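Local coordinates for GDP-L-fucose synthase (Campylobacter jejuni subsp. jejuni serotype O:2, PDB 7M13), which acts as an NADPH-dependent GDP-D-glycero-L-gluco-heptose synthase in the making of Campylobacter capsular polysaccharide, at residues L44-Q49 against N92-N97; E59-V64 against N101-L106. All blocks are in the same frame, centred on the assembly; numbering follows the deposited sequence.

Contact 1: L44-Q49 against N92-N97; sequences LDLVNQ and NNVIHN. With NAP (NADP nicotinamide-adenine-dinucleotide phosphate), chain E.
The adenine end of the NADP pocket is tied to helix 80-100 where N93 on that helix grips the backbone of L46 in the loop that holds the base. CG of N93 lies beside its own backbone N (chi1 -71°), which sends the amide toward the loop. Its ND2 donates to L46 O at 2.9 Å in a nearly straight bond (169°). The acceptor lies in the amide plane of N93, whereas the donor is tilted out of the plane of the L46 carbonyl. OD1 of the same amide lies 3.4 Å from Q49 CB, which packs the other branch of the amide against the start of helix 49-59.

The L46 carbonyl belongs to a type I turn from D45 to N48. Within it, OD1 of D45 accepts from V47 N at 3.2 Å, from above the carboxylate plane, which makes an Asx turn. The same oxygen accepts a hydrogen bond from the adenine amino group, NAP N6A, at 3.1 Å. L46 N donates to NAP N1A at 3.0 Å, almost in line. The two methyls of L46 part: CD1 approaches NAP C2A at 3.7 Å, and CD2 meets V94 CG2 at 4.1 Å. N48 closes the turn as N-cap of helix 49-59, its OD1 accepting from A51 N. On the helix, N97 ND2 and N97 N both donate to N93 O, and the neighbouring H96 stacks on Y85 of the second subunit. Recognition of N1A and N6A by a backbone N-H and an adjacent aspartate is characteristic of the adenine site of short-chain dehydrogenase/reductase enzymes, the family branch to which this protein belongs.

Contact 2: E59-V64 against N101-L106; sequences EKPEYV and NNVKKL
E62-V64 and V103-L106 run parallel, with Y63 bridged to K105 and V64 to L106, and V64 N donates to K105 O at 3.1 Å. One step earlier, K104 N reaches E62 O at 2.7 Å, bringing the two chains together just ahead of the strands. Two CA-H...O contacts share the carbonyls of the regular bonds: Y63 CA meets K105 O, and L106 CA meets V64 O.

Where the chains first come together, the side chains of E62 and K104 lie alongside each other and point the same way. A bend at the last torsion of K104 (chi4 71°) turns NZ to E62 OE1, forming a 2.9 Å salt bridge on the anti side of the carboxylate; E62 OE2 accepts a hydrogen bond from K10 N. The aliphatic part of K104 crosses the ring of Y63, its CB making an off-centre CH-pi contact 4.3 Å from the centroid. K105 CB also meets that ring, on the same face of the sheet as Y63, while K105 NZ leads away to a salt bridge with D262. V64 and L106 occupy the other face: V64 CG1 touches L106 CD1, and V64 CG2 meets V103 CG2 at 3.8 Å.

Farther back, K60 NZ donates to N101 OD1 at 2.8 Å, in the carbonyl plane and on a lone pair. One water joins K60 NZ to N102 ND2, and a second bridges P61 O and N101 O. N102, with positive phi, is the C-prime residue of the Schellman motif ending helix 80-100. Adjacent parallel strands joined through such a helix form the beta-alpha-beta crossover from which a Rossmann fold is built.

Followed from the N terminus, the chain passes the loop 44-49, runs down helix 49-59 into segment 59-64, continues through strand 63-66 to helix 80-100, which carries 92-97, and turns at 101-106 into strand 105-111. The four segments therefore alternate: contact 1 is opened first, contact 2 opens before it closes, and the two loops cross without nesting. Contact 1 binds the cofactor loop to the crossover helix, while contact 2 pairs the strands that this helix connects. V94 joins them physically, its CG1 packing 3.9 Å from V64 CG1 and 4.2 Å from L106 CD1, so one turn of the helix lies against both the paired strands and the loop that holds the adenine.

Contact 1: L44-Q49 against N92-N97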
loop_
_atom_site.group_PDB
_atom_site.type_symbol
_atom_site.label_atom_id
_atom_site.label_comp_id
_atom_site.label_asym_id
_atom_site.label_seq_id
_atom_site.Cartn_x
_atom_site.Cartn_y
_atom_site.Cartn_z
ATOM N N LEU B 44 4.014 -13.976 20.652
ATOM C CA LEU B 44 3.820 -12.606 20.118
ATOM C C LEU B 44 3.157 -12.706 18.743
ATOM O O LEU B 44 3.787 -13.163 17.768
ATOM C CB LEU B 44 5.163 -11.874 20.041
ATOM C CG LEU B 44 5.177 -10.488 19.383
ATOM C CD1 LEU B 44 4.257 -9.534 20.117
ATOM C CD2 LEU B 44 6.605 -9.976 19.334
ATOM N N ASP B 45 1.879 -12.356 18.684
ATOM C CA ASP B 45 1.119 -12.276 17.420
ATOM C C ASP B 45 1.439 -10.939 16.750
ATOM O O ASP B 45 1.018 -9.895 17.265
ATOM C CB ASP B 45 -0.370 -12.393 17.694
ATOM C CG ASP B 45 -1.217 -12.307 16.431
ATOM O OD1 ASP B 45 -0.660 -12.258 15.271
ATOM O OD2 ASP B 45 -2.467 -12.297 16.589
ATOM N N LEU B 46 2.220 -10.944 15.660
ATOM C CA LEU B 46 2.747 -9.689 15.067
ATOM C C LEU B 46 1.647 -8.882 14.341
ATOM O O LEU B 46 1.912 -7.706 14.046
ATOM C CB LEU B 46 3.870 -10.037 14.087
ATOM C CG LEU B 46 5.142 -10.539 14.780
ATOM C CD1 LEU B 46 6.132 -10.987 13.736
ATOM C CD2 LEU B 46 5.729 -9.468 15.642
ATOM N N VAL B 47 0.461 -9.454 14.158
ATOM C CA VAL B 47 -0.709 -8.712 13.623
ATOM C C VAL B 47 -1.278 -7.802 14.716
ATOM O O VAL B 47 -2.025 -6.886 14.369
ATOM C CB VAL B 47 -1.736 -9.680 13.021
ATOM C CG1 VAL B 47 -3.044 -9.003 12.653
ATOM C CG2 VAL B 47 -1.144 -10.386 11.810
ATOM N N ASN B 48 -1.044 -8.124 15.985
ATOM C CA ASN B 48 -1.690 -7.417 17.104
ATOM C C ASN B 48 -0.824 -6.231 17.526
ATOM O O ASN B 48 0.245 -6.429 18.119
ATOM C CB ASN B 48 -1.982 -8.402 18.243
ATOM C CG ASN B 48 -2.763 -7.751 19.370
ATOM O OD1 ASN B 48 -2.163 -7.157 20.239
ATOM N ND2 ASN B 48 -4.093 -7.720 19.269
ATOM N N GLN B 49 -1.278 -5.034 17.215
ATOM C CA GLN B 49 -0.564 -3.793 17.503
ATOM C C GLN B 49 -0.235 -3.674 18.987
ATOM O O GLN B 49 0.896 -3.374 19.324
ATOM C CB GLN B 49 -1.413 -2.642 16.997
ATOM C CG GLN B 49 -0.795 -1.314 17.340
ATOM C CD GLN B 49 -1.692 -0.178 16.940
ATOM O OE1 GLN B 49 -1.342 0.681 16.125
ATOM N NE2 GLN B 49 -2.841 -0.164 17.541
ATOM N N ASN B 92 3.525 -2.846 9.464
ATOM C CA ASN B 92 3.257 -1.539 10.091
ATOM C C ASN B 92 3.602 -1.638 11.581
ATOM O O ASN B 92 4.235 -0.727 12.143
ATOM C CB ASN B 92 1.801 -1.135 9.907
ATOM C CG ASN B 92 1.452 -0.764 8.484
ATOM O OD1 ASN B 92 2.321 -0.657 7.638
ATOM N ND2 ASN B 92 0.161 -0.600 8.269
ATOM N N ASN B 93 3.183 -2.716 12.220
ATOM C CA ASN B 93 3.422 -2.846 13.676
ATOM C C ASN B 93 4.927 -2.898 13.961
ATOM O O ASN B 93 5.395 -2.191 14.869
ATOM C CB ASN B 93 2.730 -4.086 14.215
ATOM C CG ASN B 93 1.212 -3.990 14.269
ATOM O OD1 ASN B 93 0.661 -2.897 14.258
ATOM N ND2 ASN B 93 0.581 -5.152 14.330
ATOM N N VAL B 94 5.693 -3.671 13.198
ATOM C CA VAL B 94 7.137 -3.823 13.522
ATOM C C VAL B 94 7.883 -2.555 13.107
ATOM O O VAL B 94 8.690 -2.046 13.880
ATOM C CB VAL B 94 7.693 -5.087 12.853
ATOM C CG1 VAL B 94 9.198 -5.163 12.942
ATOM C CG2 VAL B 94 7.027 -6.312 13.460
ATOM N N ILE B 95 7.582 -1.985 11.945
ATOM C CA ILE B 95 8.349 -0.820 11.465
ATOM C C ILE B 95 8.046 0.383 12.374
ATOM O O ILE B 95 8.966 1.071 12.835
ATOM C CB ILE B 95 8.075 -0.527 9.988
ATOM C CG1 ILE B 95 8.620 -1.646 9.110
ATOM C CG2 ILE B 95 8.673 0.819 9.619
ATOM C CD1 ILE B 95 8.095 -1.614 7.690
ATOM N N HIS B 96 6.769 0.663 12.648
ATOM C CA HIS B 96 6.429 1.852 13.452
ATOM C C HIS B 96 6.961 1.687 14.884
ATOM O O HIS B 96 7.483 2.676 15.423
ATOM C CB HIS B 96 4.921 2.117 13.444
ATOM C CG HIS B 96 4.576 3.336 14.200
ATOM N ND1 HIS B 96 4.885 4.555 13.692
ATOM C CD2 HIS B 96 3.984 3.535 15.402
ATOM C CE1 HIS B 96 4.486 5.490 14.551
ATOM N NE2 HIS B 96 3.927 4.895 15.596
ATOM N N ASN B 97 6.777 0.516 15.496
ATOM C CA ASN B 97 7.234 0.318 16.897
ATOM C C ASN B 97 8.757 0.255 16.967
ATOM O O ASN B 97 9.309 0.696 17.966
ATOM C CB ASN B 97 6.511 -0.829 17.588
ATOM C CG ASN B 97 5.089 -0.397 17.874
ATOM O OD1 ASN B 97 4.878 0.437 18.771
ATOM N ND2 ASN B 97 4.147 -0.796 17.025
HETATM P PA NAP E . 8.489 -18.423 6.133
HETATM O O1A NAP E . 7.162 -18.535 5.443
HETATM O O2A NAP E . 9.401 -19.624 6.074
HETATM O O5B NAP E . 8.331 -18.074 7.655
HETATM C C5B NAP E . 7.479 -17.010 8.076
HETATM C C4B NAP E . 7.500 -17.007 9.572
HETATM O O4B NAP E . 6.716 -15.870 10.005
HETATM C C3B NAP E . 6.876 -18.256 10.228
HETATM O O3B NAP E . 7.801 -18.822 11.150
HETATM C C2B NAP E . 5.601 -17.722 10.871
HETATM O O2B NAP E . 5.282 -18.340 12.119
HETATM C C1B NAP E . 5.967 -16.266 11.135
HETATM N N9A NAP E . 4.788 -15.435 11.248
HETATM C C8A NAP E . 3.823 -15.214 10.314
HETATM N N7A NAP E . 2.811 -14.503 10.750
HETATM C C5A NAP E . 3.126 -14.248 12.068
HETATM C C6A NAP E . 2.441 -13.552 13.079
HETATM N N6A NAP E . 1.232 -13.001 12.924
HETATM N N1A NAP E . 3.037 -13.497 14.291
HETATM C C2A NAP E . 4.233 -14.077 14.457
HETATM N N3A NAP E . 4.963 -14.766 13.577
HETATM C C4A NAP E . 4.339 -14.819 12.394
HETATM O O3 NAP E . 9.261 -17.154 5.542
HETATM P PN NAP E . 10.483 -17.127 4.535
HETATM O O1N NAP E . 10.161 -18.008 3.392
HETATM O O2N NAP E . 11.700 -17.367 5.336
HETATM O O5D NAP E . 10.431 -15.590 4.057
HETATM C C5D NAP E . 11.183 -14.603 4.725
HETATM C C4D NAP E . 10.955 -13.298 4.016
HETATM O O4D NAP E . 11.459 -13.383 2.656
HETATM C C3D NAP E . 9.485 -12.868 3.908
HETATM O O3D NAP E . 9.364 -11.442 4.001
HETATM C C2D NAP E . 9.129 -13.370 2.537
HETATM O O2D NAP E . 7.978 -12.744 1.979
HETATM C C1D NAP E . 10.395 -13.067 1.761
HETATM N N1N NAP E . 10.471 -13.882 0.528
HETATM C C2N NAP E . 10.526 -15.248 0.570
HETATM C C3N NAP E . 10.505 -15.974 -0.572
HETATM C C7N NAP E . 10.549 -17.461 -0.585
HETATM O O7N NAP E . 10.703 -18.048 -1.676
HETATM N N7N NAP E . 10.430 -18.097 0.577
HETATM C C4N NAP E . 10.491 -15.306 -1.858
HETATM C C5N NAP E . 10.477 -13.861 -1.829
HETATM C C6N NAP E . 10.394 -13.227 -0.700
HETATM P P2B NAP E . 4.572 -19.793 12.152
HETATM O O1X NAP E . 5.691 -20.744 11.830
HETATM O O2X NAP E . 3.444 -19.809 11.218
HETATM O O3X NAP E . 4.074 -19.914 13.605
#

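Contact 2: E59-V64 against N101-L106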
loop_
_atom_site.group_PDB
_atom_site.type_symbol
_atom_site.label_atom_id
_atom_site.label_comp_id
_atom_site.label_asym_id
_atom_site.label_seq_id
_atom_site.Cartn_x
_atom_site.Cartn_y
_atom_site.Cartn_z
ATOM N N GLU B 59 11.487 -4.999 25.476
ATOM C CA GLU B 59 12.742 -5.668 25.053
ATOM C C GLU B 59 13.720 -4.655 24.442
ATOM O O GLU B 59 14.942 -4.933 24.478
ATOM C CB GLU B 59 12.448 -6.797 24.078
ATOM C CG GLU B 59 11.679 -7.934 24.703
ATOM C CD GLU B 59 12.505 -8.836 25.606
ATOM O OE1 GLU B 59 13.734 -8.756 25.554
ATOM O OE2 GLU B 59 11.882 -9.609 26.369
ATOM N N LYS B 60 13.244 -3.540 23.871
ATOM C CA LYS B 60 14.114 -2.474 23.305
ATOM C C LYS B 60 15.217 -3.086 22.430
ATOM O O LYS B 60 16.396 -2.747 22.596
ATOM C CB LYS B 60 14.706 -1.623 24.424
ATOM C CG LYS B 60 13.697 -0.878 25.289
ATOM C CD LYS B 60 12.998 0.222 24.531
ATOM C CE LYS B 60 12.217 1.143 25.442
ATOM N NZ LYS B 60 11.592 2.260 24.690
ATOM N N PRO B 61 14.883 -3.914 21.407
ATOM C CA PRO B 61 15.910 -4.395 20.491
ATOM C C PRO B 61 16.618 -3.239 19.778
ATOM O O PRO B 61 16.049 -2.189 19.511
ATOM C CB PRO B 61 15.147 -5.303 19.521
ATOM C CG PRO B 61 13.752 -4.736 19.512
ATOM C CD PRO B 61 13.526 -4.236 20.924
ATOM N N GLU B 62 17.897 -3.434 19.456
ATOM C CA GLU B 62 18.726 -2.417 18.789
ATOM C C GLU B 62 18.699 -2.608 17.270
ATOM O O GLU B 62 18.809 -1.633 16.581
ATOM C CB GLU B 62 20.165 -2.548 19.291
ATOM C CG GLU B 62 20.322 -2.173 20.762
ATOM C CD GLU B 62 21.759 -2.327 21.216
ATOM O OE1 GLU B 62 22.593 -1.452 20.853
ATOM O OE2 GLU B 62 22.032 -3.340 21.884
ATOM N N TYR B 63 18.497 -3.829 16.812
ATOM C CA TYR B 63 18.521 -4.224 15.381
ATOM C C TYR B 63 17.371 -5.182 15.172
ATOM O O TYR B 63 17.068 -6.044 16.023
ATOM C CB TYR B 63 19.862 -4.872 15.003
ATOM C CG TYR B 63 20.967 -3.873 15.120
ATOM C CD1 TYR B 63 21.298 -3.036 14.081
ATOM C CD2 TYR B 63 21.703 -3.764 16.285
ATOM C CE1 TYR B 63 22.283 -2.082 14.202
ATOM C CE2 TYR B 63 22.694 -2.812 16.430
ATOM C CZ TYR B 63 22.986 -1.961 15.386
ATOM O OH TYR B 63 23.956 -1.003 15.521
ATOM N N VAL B 64 16.680 -5.048 14.042
ATOM C CA VAL B 64 15.523 -5.888 13.695
ATOM C C VAL B 64 15.711 -6.487 12.302
ATOM O O VAL B 64 16.006 -5.735 11.329
ATOM C CB VAL B 64 14.233 -5.050 13.749
ATOM C CG1 VAL B 64 13.046 -5.868 13.281
ATOM C CG2 VAL B 64 13.983 -4.483 15.156
ATOM N N ASN B 101 10.731 3.116 19.360
ATOM C CA ASN B 101 11.621 2.568 20.421
ATOM C C ASN B 101 13.087 2.653 19.992
ATOM O O ASN B 101 13.930 1.997 20.619
ATOM C CB ASN B 101 11.175 1.171 20.815
ATOM C CG ASN B 101 9.853 1.193 21.552
ATOM O OD1 ASN B 101 9.774 1.460 22.768
ATOM N ND2 ASN B 101 8.774 1.036 20.810
ATOM N N ASN B 102 13.409 3.498 19.017
ATOM C CA ASN B 102 14.790 3.938 18.714
ATOM C C ASN B 102 15.650 2.761 18.274
ATOM O O ASN B 102 16.841 2.673 18.593
ATOM C CB ASN B 102 15.369 4.706 19.910
ATOM C CG ASN B 102 14.494 5.904 20.210
ATOM O OD1 ASN B 102 14.403 6.809 19.384
ATOM N ND2 ASN B 102 13.773 5.866 21.319
ATOM N N VAL B 103 15.059 1.796 17.574
ATOM C CA VAL B 103 15.827 0.744 16.870
ATOM C C VAL B 103 16.869 1.445 15.994
ATOM O O VAL B 103 16.573 2.469 15.364
ATOM C CB VAL B 103 14.880 -0.140 16.049
ATOM C CG1 VAL B 103 15.651 -0.874 14.950
ATOM C CG2 VAL B 103 14.102 -1.081 16.943
ATOM N N LYS B 104 18.106 0.947 16.015
ATOM C CA LYS B 104 19.177 1.545 15.203
ATOM C C LYS B 104 18.996 1.236 13.722
ATOM O O LYS B 104 19.072 2.162 12.920
ATOM C CB LYS B 104 20.531 1.060 15.705
ATOM C CG LYS B 104 20.805 1.504 17.119
ATOM C CD LYS B 104 22.118 1.025 17.680
ATOM C CE LYS B 104 22.419 1.649 19.029
ATOM N NZ LYS B 104 21.527 1.121 20.100
ATOM N N LYS B 105 18.759 -0.017 13.368
ATOM C CA LYS B 105 18.611 -0.390 11.961
ATOM C C LYS B 105 17.675 -1.584 11.834
ATOM O O LYS B 105 17.601 -2.408 12.761
ATOM C CB LYS B 105 19.977 -0.767 11.433
ATOM C CG LYS B 105 20.231 -0.484 9.994
ATOM C CD LYS B 105 21.736 -0.349 9.789
ATOM C CE LYS B 105 21.978 -0.509 8.332
ATOM N NZ LYS B 105 23.395 -0.287 8.047
ATOM N N LEU B 106 16.951 -1.638 10.723
ATOM C CA LEU B 106 15.992 -2.708 10.421
ATOM C C LEU B 106 16.206 -3.145 8.986
ATOM O O LEU B 106 16.458 -2.280 8.142
ATOM C CB LEU B 106 14.575 -2.149 10.625
ATOM C CG LEU B 106 13.395 -3.088 10.329
ATOM C CD1 LEU B 106 12.222 -2.760 11.253
ATOM C CD2 LEU B 106 12.962 -2.987 8.878
HETATM O O HOH W 1 13.577 3.972 23.446
HETATM O O HOH W 2 13.762 -0.885 20.517
#